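Local coordinates for protein translation initiation factor eIF2B subunit beta (Schizosaccharomyces pombe, PDB 5B04) that forms part of the eIF2B complex, which catalyses the exchange of GDP for GTP on the gamma subunit of initiation factor eIF2, at residues C[14-22]-C[41-52]. Numbering follows the deposited sequence.
Sequences HTYPAVSSL and TALVMRQVISQT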
loop_
_atom_site.group_PDB
_atom_site.type_symbol
_atom_site.label_atom_id
_atom_site.label_comp_id
_atom_site.label_asym_id
_atom_site.label_seq_id
_atom_site.Cartn_x
_atom_site.Cartn_y
_atom_site.Cartn_z
ATOM N N HIS C 14 19.797 11.659 -54.236
ATOM C CA HIS C 14 21.183 12.015 -54.524
ATOM C C HIS C 14 21.631 13.231 -53.720
ATOM O O HIS C 14 22.828 13.441 -53.515
ATOM C CB HIS C 14 21.378 12.264 -56.020
ATOM C CG HIS C 14 21.163 11.047 -56.863
ATOM N ND1 HIS C 14 20.308 11.027 -57.944
ATOM C CD2 HIS C 14 21.683 9.801 -56.770
ATOM C CE1 HIS C 14 20.320 9.822 -58.487
ATOM N NE2 HIS C 14 21.144 9.059 -57.794
ATOM N N THR C 15 20.670 14.030 -53.267
ATOM C CA THR C 15 20.974 15.141 -52.375
ATOM C C THR C 15 20.914 14.698 -50.914
ATOM O O THR C 15 21.688 15.176 -50.094
ATOM C CB THR C 15 20.018 16.338 -52.581
ATOM O OG1 THR C 15 18.660 15.901 -52.454
ATOM C CG2 THR C 15 20.226 16.967 -53.953
ATOM N N TYR C 16 20.003 13.781 -50.588
ATOM C CA TYR C 16 19.884 13.280 -49.215
ATOM C C TYR C 16 19.781 11.753 -49.146
ATOM O O TYR C 16 18.735 11.222 -48.773
ATOM C CB TYR C 16 18.660 13.891 -48.524
ATOM C CG TYR C 16 18.662 15.399 -48.444
ATOM C CD1 TYR C 16 19.802 16.094 -48.072
ATOM C CD2 TYR C 16 17.520 16.129 -48.740
ATOM C CE1 TYR C 16 19.810 17.465 -48.006
ATOM C CE2 TYR C 16 17.516 17.506 -48.670
ATOM C CZ TYR C 16 18.663 18.170 -48.304
ATOM O OH TYR C 16 18.663 19.543 -48.235
ATOM N N PRO C 17 20.872 11.043 -49.473
ATOM C CA PRO C 17 20.817 9.575 -49.529
ATOM C C PRO C 17 20.583 8.937 -48.167
ATOM O O PRO C 17 20.023 7.843 -48.086
ATOM C CB PRO C 17 22.194 9.197 -50.081
ATOM C CG PRO C 17 23.079 10.319 -49.671
ATOM C CD PRO C 17 22.227 11.556 -49.740
ATOM N N ALA C 18 21.006 9.623 -47.112
ATOM C CA ALA C 18 20.847 9.120 -45.756
ATOM C C ALA C 18 19.386 9.161 -45.318
ATOM O O ALA C 18 18.943 8.320 -44.538
ATOM C CB ALA C 18 21.713 9.916 -44.795
ATOM N N VAL C 19 18.643 10.141 -45.823
ATOM C CA VAL C 19 17.236 10.287 -45.472
ATOM C C VAL C 19 16.397 9.163 -46.068
ATOM O O VAL C 19 15.672 8.475 -45.350
ATOM C CB VAL C 19 16.669 11.639 -45.942
ATOM C CG1 VAL C 19 15.178 11.721 -45.650
ATOM C CG2 VAL C 19 17.408 12.777 -45.270
ATOM N N SER C 20 16.504 8.977 -47.380
ATOM C CA SER C 20 15.759 7.931 -48.072
ATOM C C SER C 20 16.119 6.545 -47.544
ATOM O O SER C 20 15.276 5.649 -47.503
ATOM C CB SER C 20 16.016 7.998 -49.580
ATOM O OG SER C 20 15.109 8.883 -50.213
ATOM N N SER C 21 17.372 6.378 -47.138
ATOM C CA SER C 21 17.830 5.108 -46.586
ATOM C C SER C 21 17.265 4.889 -45.187
ATOM O O SER C 21 16.886 3.773 -44.831
ATOM C CB SER C 21 19.358 5.054 -46.553
ATOM O OG SER C 21 19.812 3.787 -46.109
ATOM N N LEU C 22 17.209 5.957 -44.397
ATOM C CA LEU C 22 16.673 5.875 -43.043
ATOM C C LEU C 22 15.167 5.638 -43.067
ATOM O O LEU C 22 14.645 4.863 -42.267
ATOM C CB LEU C 22 16.994 7.145 -42.251
ATOM C CG LEU C 22 16.441 7.196 -40.823
ATOM C CD1 LEU C 22 16.895 5.983 -40.024
ATOM C CD2 LEU C 22 16.854 8.482 -40.125
ATOM N N THR C 41 18.821 9.075 -36.519
ATOM C CA THR C 41 18.167 10.297 -36.976
ATOM C C THR C 41 19.126 11.480 -36.886
ATOM O O THR C 41 19.245 12.267 -37.826
ATOM C CB THR C 41 16.897 10.602 -36.156
ATOM O OG1 THR C 41 15.890 9.627 -36.454
ATOM C CG2 THR C 41 16.361 11.986 -36.486
ATOM N N ALA C 42 19.818 11.588 -35.757
ATOM C CA ALA C 42 20.768 12.673 -35.534
ATOM C C ALA C 42 21.927 12.611 -36.525
ATOM O O ALA C 42 22.393 13.642 -37.009
ATOM C CB ALA C 42 21.288 12.632 -34.108
ATOM N N LEU C 43 22.385 11.400 -36.822
ATOM C CA LEU C 43 23.473 11.201 -37.775
ATOM C C LEU C 43 23.056 11.592 -39.188
ATOM O O LEU C 43 23.802 12.264 -39.900
ATOM C CB LEU C 43 23.945 9.746 -37.757
ATOM C CG LEU C 43 24.707 9.285 -36.515
ATOM C CD1 LEU C 43 24.991 7.794 -36.588
ATOM C CD2 LEU C 43 25.999 10.070 -36.365
ATOM N N VAL C 44 21.864 11.159 -39.590
ATOM C CA VAL C 44 21.327 11.494 -40.902
ATOM C C VAL C 44 21.160 13.003 -41.038
ATOM O O VAL C 44 21.505 13.584 -42.068
ATOM C CB VAL C 44 19.977 10.789 -41.156
ATOM C CG1 VAL C 44 19.240 11.427 -42.324
ATOM C CG2 VAL C 44 20.196 9.304 -41.406
ATOM N N MET C 45 20.652 13.635 -39.986
ATOM C CA MET C 45 20.488 15.084 -39.970
ATOM C C MET C 45 21.824 15.803 -40.096
ATOM O O MET C 45 21.895 16.902 -40.640
ATOM C CB MET C 45 19.779 15.532 -38.691
ATOM C CG MET C 45 18.285 15.251 -38.663
ATOM S SD MET C 45 17.410 15.913 -40.094
ATOM C CE MET C 45 17.222 14.436 -41.088
ATOM N N ARG C 46 22.883 15.175 -39.594
ATOM C CA ARG C 46 24.207 15.775 -39.648
ATOM C C ARG C 46 24.717 15.852 -41.083
ATOM O O ARG C 46 25.269 16.872 -41.493
ATOM C CB ARG C 46 25.191 14.994 -38.779
ATOM C CG ARG C 46 26.531 15.686 -38.596
ATOM C CD ARG C 46 27.462 14.850 -37.742
ATOM N NE ARG C 46 27.676 13.528 -38.321
ATOM C CZ ARG C 46 28.326 12.542 -37.711
ATOM N NH1 ARG C 46 28.826 12.726 -36.497
ATOM N NH2 ARG C 46 28.472 11.371 -38.316
ATOM N N GLN C 47 24.528 14.780 -41.848
ATOM C CA GLN C 47 24.946 14.778 -43.246
ATOM C C GLN C 47 23.957 15.552 -44.116
ATOM O O GLN C 47 24.271 15.920 -45.247
ATOM C CB GLN C 47 25.113 13.349 -43.768
ATOM C CG GLN C 47 26.547 12.839 -43.687
ATOM C CD GLN C 47 26.976 12.086 -44.934
ATOM O OE1 GLN C 47 26.415 12.276 -46.012
ATOM N NE2 GLN C 47 27.988 11.237 -44.793
ATOM N N VAL C 48 22.763 15.795 -43.585
ATOM C CA VAL C 48 21.798 16.660 -44.255
ATOM C C VAL C 48 22.264 18.106 -44.157
ATOM O O VAL C 48 22.361 18.803 -45.165
ATOM C CB VAL C 48 20.385 16.524 -43.654
ATOM C CG1 VAL C 48 19.523 17.723 -44.025
ATOM C CG2 VAL C 48 19.737 15.237 -44.121
ATOM N N ILE C 49 22.561 18.544 -42.937
ATOM C CA ILE C 49 23.114 19.872 -42.700
ATOM C C ILE C 49 24.454 20.015 -43.420
ATOM O O ILE C 49 24.787 21.080 -43.941
ATOM C CB ILE C 49 23.302 20.141 -41.186
ATOM C CG1 ILE C 49 21.965 20.029 -40.444
ATOM C CG2 ILE C 49 23.916 21.512 -40.948
ATOM C CD1 ILE C 49 20.930 21.036 -40.876
ATOM N N SER C 50 25.211 18.924 -43.458
ATOM C CA SER C 50 26.518 18.904 -44.110
ATOM C C SER C 50 26.488 19.181 -45.611
ATOM O O SER C 50 27.461 19.671 -46.176
ATOM C CB SER C 50 27.186 17.549 -43.866
ATOM O OG SER C 50 27.839 17.083 -45.035
ATOM N N GLN C 51 25.366 18.881 -46.249
ATOM C CA GLN C 51 25.306 18.832 -47.703
ATOM C C GLN C 51 24.272 19.793 -48.270
ATOM O O GLN C 51 24.345 20.182 -49.433
ATOM C CB GLN C 51 24.989 17.408 -48.145
ATOM C CG GLN C 51 26.039 16.746 -48.994
ATOM C CD GLN C 51 25.426 15.674 -49.862
ATOM O OE1 GLN C 51 24.295 15.260 -49.625
ATOM N NE2 GLN C 51 26.161 15.218 -50.870
ATOM N N THR C 52 23.302 20.155 -47.436
ATOM C CA THR C 52 22.262 21.113 -47.803
ATOM C C THR C 52 22.929 22.480 -47.876
ATOM O O THR C 52 23.785 22.800 -47.066
ATOM C CB THR C 52 21.142 21.177 -46.735
ATOM O OG1 THR C 52 20.555 19.883 -46.575
ATOM C CG2 THR C 52 20.064 22.166 -47.132
#
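Thr-15 lies opposite Gln-51, with the Thr-15 carbonyl facing the outer part of the glutamine side chain. Tyr-16 follows, at the N-cap position of helix 17-27. Its CG is anti to the carbonyl carbon (chi1 -59°), and the ring reaches across to the C-terminal part of helix 34-51. There the phenol OH gives a hydrogen bond to Thr-52 OG1, 2.5 Å away, which sits at the ring edge near its plane. Thr-52 OG1 passes the link on to the carbonyl O of Val-48. It approaches that O from above the carbonyl plane, 48° out of it. The side chains of Tyr-16 and Val-48 cross at about a right angle, with Tyr-16 CE1 4.0 Å from Val-48 CG1.

Ala-18 points its methyl at Val-44, and CB stands 3.8 Å from Val-44 CG2. Here the backbones come closest, at 5.4 Å between the CA atoms of Ala-18 and Val-44. Val-19 uses one branch twice. Its CG2 touches Val-48 CG2 at 3.6 Å and also rests on Val-44 CG1. One turn on, Leu-22 has CG anti to the backbone N and lays CD2 3.7 Å from Val-44 CG2, beside the backbone of Thr-41.

The two helix segments run nearly antiparallel, at 153°, as neighbours in the N-terminal helical part of the chain. Helix 57-74 also packs on this layer, through Val-67 against Val-19 and Leu-71 against Leu-22. Ala-18, Val-19, Val-44 and Val-48 make up the apolar middle of the interface. Its polar chemistry gathers at one end, where the relay of hydrogen bonds from Tyr-16 OH through Thr-52 OG1 to Val-48 O ties the start of one helix to the C-terminal part of the other and gives the OH of the buried Tyr-16 a partner.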